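Local coordinates for hypothetical protein (Streptococcus pneumoniae, PDB 2HIY), which is of unknown function but belongs to the DUF1697 family of conserved bacterial proteins, at residues F174-I177 with G178-L181; F107-E110 with G111-V114; A25-R28 with Q29-T32; E90-P93 with A94-R98. One frame throughout, in Å; residues are numbered along the deposited sequence. Where two conformers were deposited one is given.

Interaction 1: residues F174-I177 with G178-L181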
loop_
_atom_site.group_PDB
_atom_site.type_symbol
_atom_site.label_atom_id
_atom_site.label_comp_id
_atom_site.label_asym_id
_atom_site.label_seq_id
_atom_site.Cartn_x
_atom_site.Cartn_y
_atom_site.Cartn_z
ATOM N N PHE D 174 -24.228 10.511 -1.753
ATOM C CA PHE D 174 -25.686 10.367 -1.768
ATOM C C PHE D 174 -26.308 11.735 -2.117
ATOM O O PHE D 174 -27.160 11.821 -3.002
ATOM C CB PHE D 174 -26.122 9.868 -0.382
ATOM C CG PHE D 174 -27.602 9.761 -0.175
ATOM C CD1 PHE D 174 -28.261 8.548 -0.362
ATOM C CD2 PHE D 174 -28.321 10.858 0.295
ATOM C CE1 PHE D 174 -29.617 8.444 -0.099
ATOM C CE2 PHE D 174 -29.670 10.747 0.547
ATOM C CZ PHE D 174 -30.315 9.549 0.349
ATOM N N ASP D 175 -25.887 12.797 -1.432
ATOM C CA ASP D 175 -26.398 14.135 -1.749
ATOM C C ASP D 175 -26.138 14.492 -3.206
ATOM O O ASP D 175 -27.048 14.945 -3.920
ATOM C CB ASP D 175 -25.793 15.192 -0.822
ATOM C CG ASP D 175 -26.336 15.108 0.584
ATOM O OD1 ASP D 175 -27.420 14.525 0.768
ATOM O OD2 ASP D 175 -25.678 15.639 1.498
ATOM N N LYS D 176 -24.901 14.282 -3.643
ATOM C CA LYS D 176 -24.519 14.635 -5.031
ATOM C C LYS D 176 -25.385 13.882 -6.048
ATOM O O LYS D 176 -25.779 14.460 -7.068
ATOM C CB LYS D 176 -23.036 14.365 -5.269
ATOM C CG LYS D 176 -22.583 14.706 -6.704
ATOM C CD LYS D 176 -22.742 16.190 -6.978
ATOM C CE LYS D 176 -22.270 16.543 -8.387
ATOM N NZ LYS D 176 -22.532 17.968 -8.726
ATOM N N ILE D 177 -25.662 12.603 -5.807
ATOM C CA ILE D 177 -26.584 11.834 -6.643
ATOM C C ILE D 177 -27.931 12.548 -6.758
ATOM O O ILE D 177 -28.453 12.704 -7.848
ATOM C CB ILE D 177 -26.718 10.360 -6.145
ATOM C CG1 ILE D 177 -25.427 9.601 -6.452
ATOM C CG2 ILE D 177 -27.943 9.640 -6.767
ATOM C CD1 ILE D 177 -25.182 8.364 -5.572
ATOM N N GLY D 178 -28.479 13.019 -5.652
ATOM C CA GLY D 178 -29.740 13.724 -5.713
ATOM C C GLY D 178 -29.617 15.012 -6.519
ATOM O O GLY D 178 -30.508 15.344 -7.287
ATOM N N GLN D 179 -28.498 15.716 -6.371
ATOM C CA GLN D 179 -28.295 16.980 -7.095
ATOM C C GLN D 179 -28.175 16.703 -8.593
ATOM O O GLN D 179 -28.725 17.436 -9.435
ATOM C CB GLN D 179 -27.050 17.677 -6.568
ATOM C CG GLN D 179 -27.275 18.291 -5.185
ATOM C CD GLN D 179 -25.986 18.624 -4.440
ATOM O OE1 GLN D 179 -24.894 18.660 -5.026
ATOM N NE2 GLN D 179 -26.110 18.876 -3.139
HETATM N N MSE D 180 -27.463 15.637 -8.945
HETATM C CA MSE D 180 -27.278 15.297 -10.363
HETATM C C MSE D 180 -28.579 14.839 -11.010
HETATM O O MSE D 180 -28.768 15.041 -12.221
HETATM C CB MSE D 180 -26.191 14.237 -10.542
HETATM C CG MSE D 180 -24.764 14.692 -10.226
HETATM SE SE MSE D 180 -24.038 15.862 -11.573
HETATM C CE MSE D 180 -23.627 14.484 -12.893
ATOM N N LEU D 181 -29.464 14.212 -10.238
ATOM C CA LEU D 181 -30.783 13.786 -10.714
ATOM C C LEU D 181 -31.738 14.949 -10.960
ATOM O O LEU D 181 -32.590 14.870 -11.836
ATOM C CB LEU D 181 -31.429 12.818 -9.715
ATOM C CG LEU D 181 -30.973 11.364 -9.758
ATOM C CD1 LEU D 181 -31.515 10.626 -8.556
ATOM C CD2 LEU D 181 -31.465 10.692 -11.045
#
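F174 and G178 open a run of four i to i+4 backbone hydrogen bonds that carries one alpha-helix through F174-I177 and G178-L181. G178 N reaches F174 O at 3.2 Å, and the same i to i+4 pairing repeats, at 2.8 to 3.0 Å, for Q179 N on D175 O, M180 N on K176 O and L181 N on I177 O. The shortest of them, M180 N to K176 O, has an N-H...O angle of 158°; phi and psi stay helical throughout. K176, partly exposed, bends at chi2 (63°), which turns its otherwise extended chain along the helix until CE lies 3.6 Å from CG of the selenomethionine M180 and 3.7 Å from its SE. The two chains meet at a slant, methylene against selenoether. Q179 approaches K176 at about a right angle, its OE1 3.8 Å from K176 CD. The helix, 171-182, is the last in the chain and follows strand 166-170. Its other face is apolar: I177 and L181 lie side by side and point the same way, with I177 CG2 4.1 Å from L181 CD1. This pair packs on F85 of helix 82-89 and on A8 and F49 of the first antiparallel sheet, while F174, one turn earlier, sets its ring against those of F85, F105 and W96. G178 also belongs to the buried part of the helix, but contributes through its backbone alone.

Interaction 2: residues F107-E110 with G111-V114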
loop_
_atom_site.group_PDB
_atom_site.type_symbol
_atom_site.label_atom_id
_atom_site.label_comp_id
_atom_site.label_asym_id
_atom_site.label_seq_id
_atom_site.Cartn_x
_atom_site.Cartn_y
_atom_site.Cartn_z
ATOM N N PHE D 107 -27.027 1.304 -1.305
ATOM C CA PHE D 107 -28.102 1.261 -2.297
ATOM C C PHE D 107 -28.385 -0.171 -2.719
ATOM O O PHE D 107 -27.468 -0.935 -3.071
ATOM C CB PHE D 107 -27.710 2.008 -3.561
ATOM C CG PHE D 107 -27.773 3.511 -3.456
ATOM C CD1 PHE D 107 -28.959 4.200 -3.730
ATOM C CD2 PHE D 107 -26.615 4.281 -3.170
ATOM C CE1 PHE D 107 -29.010 5.624 -3.677
ATOM C CE2 PHE D 107 -26.665 5.685 -3.132
ATOM C CZ PHE D 107 -27.865 6.338 -3.378
ATOM N N TYR D 108 -29.660 -0.550 -2.695
ATOM C CA TYR D 108 -30.055 -1.830 -3.236
ATOM C C TYR D 108 -29.791 -1.876 -4.735
ATOM O O TYR D 108 -29.751 -0.861 -5.399
ATOM C CB TYR D 108 -31.531 -2.072 -2.948
ATOM C CG TYR D 108 -31.894 -2.109 -1.466
ATOM C CD1 TYR D 108 -31.049 -2.700 -0.516
ATOM C CD2 TYR D 108 -33.132 -1.599 -1.034
ATOM C CE1 TYR D 108 -31.425 -2.744 0.862
ATOM C CE2 TYR D 108 -33.502 -1.649 0.312
ATOM C CZ TYR D 108 -32.664 -2.235 1.227
ATOM O OH TYR D 108 -33.080 -2.294 2.559
ATOM N N THR D 109 -29.615 -3.072 -5.278
ATOM C CA THR D 109 -29.403 -3.264 -6.713
ATOM C C THR D 109 -30.587 -4.000 -7.337
ATOM O O THR D 109 -31.402 -4.610 -6.661
ATOM C CB THR D 109 -28.144 -4.082 -6.958
ATOM O OG1 THR D 109 -28.247 -5.328 -6.250
ATOM C CG2 THR D 109 -26.877 -3.325 -6.518
ATOM N N GLU D 110 -30.646 -3.957 -8.660
ATOM C CA GLU D 110 -31.716 -4.620 -9.377
ATOM C C GLU D 110 -31.673 -6.124 -9.155
ATOM O O GLU D 110 -30.614 -6.747 -9.265
ATOM C CB GLU D 110 -31.594 -4.289 -10.869
ATOM C CG GLU D 110 -32.009 -2.866 -11.148
ATOM C CD GLU D 110 -33.469 -2.612 -10.780
ATOM O OE1 GLU D 110 -34.339 -3.419 -11.172
ATOM O OE2 GLU D 110 -33.750 -1.622 -10.058
ATOM N N GLY D 111 -32.813 -6.691 -8.772
ATOM C CA GLY D 111 -32.876 -8.131 -8.575
ATOM C C GLY D 111 -32.550 -8.581 -7.168
ATOM O O GLY D 111 -32.683 -9.767 -6.852
ATOM N N LEU D 112 -32.147 -7.651 -6.308
ATOM C CA LEU D 112 -31.761 -8.032 -4.958
ATOM C C LEU D 112 -32.967 -8.480 -4.124
ATOM O O LEU D 112 -34.022 -7.841 -4.142
ATOM C CB LEU D 112 -31.087 -6.836 -4.294
ATOM C CG LEU D 112 -30.556 -7.021 -2.882
ATOM C CD1 LEU D 112 -29.429 -8.044 -2.818
ATOM C CD2 LEU D 112 -30.087 -5.682 -2.423
ATOM N N ASP D 113 -32.794 -9.546 -3.345
ATOM C CA ASP D 113 -33.829 -9.957 -2.406
ATOM C C ASP D 113 -33.687 -9.081 -1.148
ATOM O O ASP D 113 -32.965 -9.413 -0.221
ATOM C CB ASP D 113 -33.674 -11.455 -2.079
ATOM C CG ASP D 113 -34.741 -11.974 -1.109
ATOM O OD1 ASP D 113 -35.567 -11.169 -0.617
ATOM O OD2 ASP D 113 -34.719 -13.184 -0.776
ATOM N N VAL D 114 -34.403 -7.964 -1.129
ATOM C CA VAL D 114 -34.286 -7.022 -0.026
ATOM C C VAL D 114 -34.654 -7.633 1.321
ATOM O O VAL D 114 -34.042 -7.341 2.332
ATOM C CB VAL D 114 -35.084 -5.736 -0.310
ATOM C CG1 VAL D 114 -35.157 -4.818 0.908
ATOM C CG2 VAL D 114 -34.470 -5.008 -1.520
#
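Y108 and V114 meet at about a right angle, the valine methyls set against the tyrosine ring. V114 CG2 lies 3.9 Å from the centroid of the Y108 ring and 17° off the normal, a CH-pi contact over one face. The other methyl, CG1, reaches farther along the same ring and comes within 3.6 Å of Y108 CZ. With CG1 anti to the backbone N, the valine fork spans the ring from its CG end to its hydroxyl end. L112 also crosses Y108 at about a right angle, but its CD2 approaches obliquely, 3.7 Å from Y108 CD1. L112 and V114, which flank D113 in sequence, thus both pack on one tyrosine.

T109 and L112 cross less steeply, with T109 OG1 3.8 Å from L112 CB; the hydroxyl has its hydrogen-bond partner in H165 O. Between these two residues the backbone closes through L112 N to T109 O at 3.2 Å. The N-H points well at the oxygen (158°), although the donor sits above the carbonyl plane. E110 leads away from the second segment, and its OE2 forms a salt bridge with K56. T109 N is buried here without a partner in the model.

Extended, polyproline-like backbone angles at E110, the second position, positive phi at G111 (90°), the third, and the T109-L112 bond together define a type II beta turn. It reverses the chain at the end of strand 102-108, and D113 follows as the N-cap residue of helix 114-122: a strand-turn-helix connection.

Interaction 3: residues A25-R28 with Q29-T32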
loop_
_atom_site.group_PDB
_atom_site.type_symbol
_atom_site.label_atom_id
_atom_site.label_comp_id
_atom_site.label_asym_id
_atom_site.label_seq_id
_atom_site.Cartn_x
_atom_site.Cartn_y
_atom_site.Cartn_z
ATOM N N ALA D 25 -15.660 8.810 -20.265
ATOM C CA ALA D 25 -16.053 9.316 -21.568
ATOM C C ALA D 25 -16.482 8.193 -22.519
ATOM O O ALA D 25 -17.374 8.387 -23.366
ATOM C CB ALA D 25 -14.927 10.142 -22.188
ATOM N N GLU D 26 -15.809 7.046 -22.444
ATOM C CA GLU D 26 -16.175 5.905 -23.287
ATOM C C GLU D 26 -17.539 5.367 -22.892
ATOM O O GLU D 26 -18.390 5.123 -23.757
ATOM C CB GLU D 26 -15.124 4.797 -23.210
ATOM C CG GLU D 26 -13.816 5.212 -23.852
ATOM C CD GLU D 26 -12.681 4.229 -23.685
ATOM O OE1 GLU D 26 -12.867 3.132 -23.117
ATOM O OE2 GLU D 26 -11.562 4.587 -24.124
ATOM N N LEU D 27 -17.752 5.163 -21.598
ATOM C CA LEU D 27 -19.043 4.688 -21.130
ATOM C C LEU D 27 -20.176 5.655 -21.542
ATOM O O LEU D 27 -21.249 5.202 -21.968
ATOM C CB LEU D 27 -19.018 4.509 -19.604
ATOM C CG LEU D 27 -20.298 3.909 -19.015
ATOM C CD1 LEU D 27 -20.595 2.531 -19.604
ATOM C CD2 LEU D 27 -20.219 3.831 -17.502
ATOM N N ARG D 28 -19.992 6.963 -21.371
ATOM C CA ARG D 28 -21.021 7.916 -21.768
ATOM C C ARG D 28 -21.354 7.764 -23.248
ATOM O O ARG D 28 -22.532 7.753 -23.611
ATOM C CB ARG D 28 -20.631 9.370 -21.420
ATOM C CG ARG D 28 -20.429 9.582 -19.935
ATOM C CD ARG D 28 -20.390 11.094 -19.610
ATOM N NE ARG D 28 -19.323 11.777 -20.337
ATOM C CZ ARG D 28 -18.096 12.017 -19.874
ATOM N NH1 ARG D 28 -17.739 11.633 -18.654
ATOM N NH2 ARG D 28 -17.223 12.629 -20.652
ATOM N N GLN D 29 -20.336 7.631 -24.093
ATOM C CA GLN D 29 -20.574 7.454 -25.536
ATOM C C GLN D 29 -21.295 6.138 -25.815
ATOM O O GLN D 29 -22.234 6.086 -26.630
ATOM C CB GLN D 29 -19.250 7.531 -26.332
ATOM C CG GLN D 29 -19.360 7.103 -27.817
ATOM C CD GLN D 29 -20.031 8.147 -28.668
ATOM O OE1 GLN D 29 -19.376 9.076 -29.147
ATOM N NE2 GLN D 29 -21.346 8.004 -28.882
ATOM N N GLU D 30 -20.837 5.066 -25.180
ATOM C CA GLU D 30 -21.456 3.755 -25.383
ATOM C C GLU D 30 -22.926 3.717 -24.938
ATOM O O GLU D 30 -23.783 3.166 -25.637
ATOM C CB GLU D 30 -20.650 2.721 -24.614
ATOM C CG GLU D 30 -19.285 2.481 -25.240
ATOM C CD GLU D 30 -18.225 1.987 -24.282
ATOM O OE1 GLU D 30 -18.498 1.726 -23.084
ATOM O OE2 GLU D 30 -17.071 1.884 -24.765
ATOM N N LEU D 31 -23.227 4.329 -23.794
ATOM C CA LEU D 31 -24.632 4.371 -23.345
ATOM C C LEU D 31 -25.483 5.267 -24.234
ATOM O O LEU D 31 -26.673 5.025 -24.417
ATOM C CB LEU D 31 -24.724 4.831 -21.886
ATOM C CG LEU D 31 -24.097 3.844 -20.893
ATOM C CD1 LEU D 31 -24.163 4.439 -19.477
ATOM C CD2 LEU D 31 -24.796 2.478 -20.944
ATOM N N THR D 32 -24.887 6.299 -24.815
ATOM C CA THR D 32 -25.589 7.151 -25.777
ATOM C C THR D 32 -25.913 6.307 -27.010
ATOM O O THR D 32 -27.045 6.345 -27.527
ATOM C CB THR D 32 -24.746 8.407 -26.130
ATOM O OG1 THR D 32 -24.500 9.159 -24.942
ATOM C CG2 THR D 32 -25.486 9.324 -27.102
#
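A25 and Q29 form the first of four i to i+4 backbone hydrogen bonds in this stretch of helix 24-34, Q29 N lying 3.1 Å from A25 O. This helix packs beside helix 56-70 over the antiparallel sheet that holds strands 39-41 and 47-52. E26 O accepts E30 N at 2.8 Å with a nearly straight N-H...O angle of 165°. E30, extended beyond CG, runs back past the same carbonyl, its CD 3.2 Å from E26 O; the carboxylate is held through OE1 by the hydroxyl of Y71. E26 OE1 and E30 OE2 stay 4.7 Å apart, so some mutual repulsion is likely. L27 faces the core and crosses L31 obliquely, L27 CG to L31 CD1 at 3.9 Å, both leucines touching F66 and I48. R28 turns its guanidinium back over A25, whose CA lies above one face near the rim; NH1 bonds S41 OG and makes a salt bridge with E61 of the second subunit. Two donors of T32 share one acceptor: T32 N at 3.0 Å and T32 OG1 at 2.8 Å reach R28 O from opposite faces of its plane.

Interaction 4: residues E90-P93 with A94-R98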
loop_
_atom_site.group_PDB
_atom_site.type_symbol
_atom_site.label_atom_id
_atom_site.label_comp_id
_atom_site.label_asym_id
_atom_site.label_seq_id
_atom_site.Cartn_x
_atom_site.Cartn_y
_atom_site.Cartn_z
ATOM N N GLU D 90 -37.946 12.375 1.544
ATOM C CA GLU D 90 -39.072 12.718 2.424
ATOM C C GLU D 90 -39.075 11.904 3.718
ATOM O O GLU D 90 -39.861 12.156 4.628
ATOM C CB GLU D 90 -40.393 12.580 1.665
ATOM C CG GLU D 90 -40.566 13.658 0.599
ATOM C CD GLU D 90 -40.286 15.074 1.123
ATOM O OE1 GLU D 90 -40.828 15.450 2.194
ATOM O OE2 GLU D 90 -39.525 15.818 0.458
ATOM N N ASN D 91 -38.149 10.956 3.800
ATOM C CA ASN D 91 -38.112 9.993 4.879
ATOM C C ASN D 91 -36.680 9.758 5.394
ATOM O O ASN D 91 -36.279 8.616 5.624
ATOM C CB ASN D 91 -38.718 8.684 4.373
ATOM C CG ASN D 91 -40.152 8.864 3.892
ATOM O OD1 ASN D 91 -41.067 8.938 4.710
ATOM N ND2 ASN D 91 -40.353 8.978 2.565
ATOM N N LEU D 92 -35.909 10.832 5.565
ATOM C CA LEU D 92 -34.542 10.718 6.050
ATOM C C LEU D 92 -34.574 10.597 7.553
ATOM O O LEU D 92 -35.321 11.316 8.215
ATOM C CB LEU D 92 -33.717 11.966 5.708
ATOM C CG LEU D 92 -33.574 12.321 4.222
ATOM C CD1 LEU D 92 -32.897 13.682 3.997
ATOM C CD2 LEU D 92 -32.802 11.217 3.500
ATOM N N PRO D 93 -33.733 9.726 8.112
ATOM C CA PRO D 93 -33.626 9.691 9.574
ATOM C C PRO D 93 -33.160 11.048 10.124
ATOM O O PRO D 93 -32.350 11.732 9.484
ATOM C CB PRO D 93 -32.572 8.608 9.828
ATOM C CG PRO D 93 -32.636 7.721 8.568
ATOM C CD PRO D 93 -32.894 8.700 7.453
ATOM N N ALA D 94 -33.580 11.415 11.325
ATOM C CA ALA D 94 -33.158 12.709 11.882
ATOM C C ALA D 94 -31.653 12.730 12.085
ATOM O O ALA D 94 -30.994 13.778 11.917
ATOM C CB ALA D 94 -33.895 12.994 13.170
ATOM N N TRP D 95 -31.061 11.578 12.370
ATOM C CA TRP D 95 -29.622 11.537 12.630
ATOM C C TRP D 95 -28.811 11.642 11.348
ATOM O O TRP D 95 -27.608 11.912 11.390
ATOM C CB TRP D 95 -29.260 10.277 13.418
ATOM C CG TRP D 95 -29.803 8.984 12.842
ATOM C CD1 TRP D 95 -30.925 8.318 13.259
ATOM C CD2 TRP D 95 -29.219 8.189 11.807
ATOM N NE1 TRP D 95 -31.085 7.155 12.531
ATOM C CE2 TRP D 95 -30.053 7.065 11.638
ATOM C CE3 TRP D 95 -28.080 8.315 10.994
ATOM C CZ2 TRP D 95 -29.770 6.054 10.707
ATOM C CZ3 TRP D 95 -27.817 7.303 10.070
ATOM C CH2 TRP D 95 -28.665 6.208 9.932
ATOM N N TRP D 96 -29.449 11.452 10.197
ATOM C CA TRP D 96 -28.717 11.475 8.941
ATOM C C TRP D 96 -28.123 12.837 8.649
ATOM O O TRP D 96 -27.132 12.937 7.916
ATOM C CB TRP D 96 -29.648 11.032 7.812
ATOM C CG TRP D 96 -29.060 10.923 6.425
ATOM C CD1 TRP D 96 -29.354 11.703 5.365
ATOM C CD2 TRP D 96 -28.157 9.908 5.964
ATOM N NE1 TRP D 96 -28.675 11.264 4.246
ATOM C CE2 TRP D 96 -27.913 10.181 4.593
ATOM C CE3 TRP D 96 -27.513 8.822 6.574
ATOM C CZ2 TRP D 96 -27.101 9.362 3.807
ATOM C CZ3 TRP D 96 -26.680 8.036 5.801
ATOM C CH2 TRP D 96 -26.473 8.315 4.424
ATOM N N SER D 97 -28.696 13.899 9.191
ATOM C CA SER D 97 -28.125 15.219 8.950
ATOM C C SER D 97 -27.080 15.641 9.989
ATOM O O SER D 97 -26.420 16.663 9.807
ATOM C CB SER D 97 -29.227 16.279 8.843
ATOM O OG SER D 97 -29.961 16.345 10.042
ATOM N N ARG D 98 -26.919 14.859 11.060
ATOM C CA ARG D 98 -26.016 15.215 12.156
ATOM C C ARG D 98 -24.559 14.828 11.872
ATOM O O ARG D 98 -24.283 14.042 10.959
ATOM C CB ARG D 98 -26.462 14.540 13.451
ATOM C CG ARG D 98 -27.823 14.977 13.897
ATOM C CD ARG D 98 -28.131 14.342 15.248
ATOM N NE ARG D 98 -29.502 14.717 15.572
ATOM C CZ ARG D 98 -30.488 13.852 15.831
ATOM N NH1 ARG D 98 -30.229 12.554 15.943
ATOM N NH2 ARG D 98 -31.711 14.324 16.018
HETATM O O HOH W 1 -32.089 14.293 8.596
#
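P93 O is gripped by two donors: the backbone N of W96 at 3.0 Å and an ordered water at 2.7 Å. The W96 N-H points fairly well at the oxygen, but the donor stands above the carbonyl plane, 62° out of it. This i to i+3 bond opens a short 3-10 segment, 94-97, in the connection between helix 82-89 and strand 102-108, and R98 N to W95 O continues the same spacing. The water also makes a weak bond with S97 OG, weakly bridging P93, just before the turn, to S97, its last residue.

The proline serves as more than an acceptor. Its ring and the indole of W95 lie aslant, with P93 CB over one face of the five-membered ring of W95, 3.6 Å from its centroid and 19° off the normal: a CH-pi contact displaced toward the rim. W95 can fold back over the proline because its CG stands between the backbone N and the carbonyl carbon (chi1 50°). W96, by contrast, has CG anti to the backbone N, and its CB runs beside the proline ring, 4.0 Å from P93 CD.

Both tryptophans touch F139, but W95 also packs on V130 and Y132 of the neighbouring strand, whereas W96 is buried and meets F139 edge-to-face. Lysine K103 ties down the backbone by bonding both W96 O and R98 O. L92 also touches W96, L92 CD2 lying 4.0 Å from W96 CD1.

The four contacts sample a chain with two four-stranded antiparallel sheets, each of strand order 2-3-1-4. Interaction 1 is the most buried, and two others reach it: F174 touches F107 of interaction 2 and W96 of interaction 4, so the C-terminal helix meets both the end of strand 102-108 and the 3-10 turn that precedes it. Interactions 2 and 4 are surface contacts about 22 Å apart between centres; each closes a turn through an i to i+3 bond and relies on CH-pi packing. Interactions 1 and 3 share i to i+4 helical bonding, but interaction 3, only partly buried, adds charged side chains and a salt bridge to another subunit, and touches none of the others.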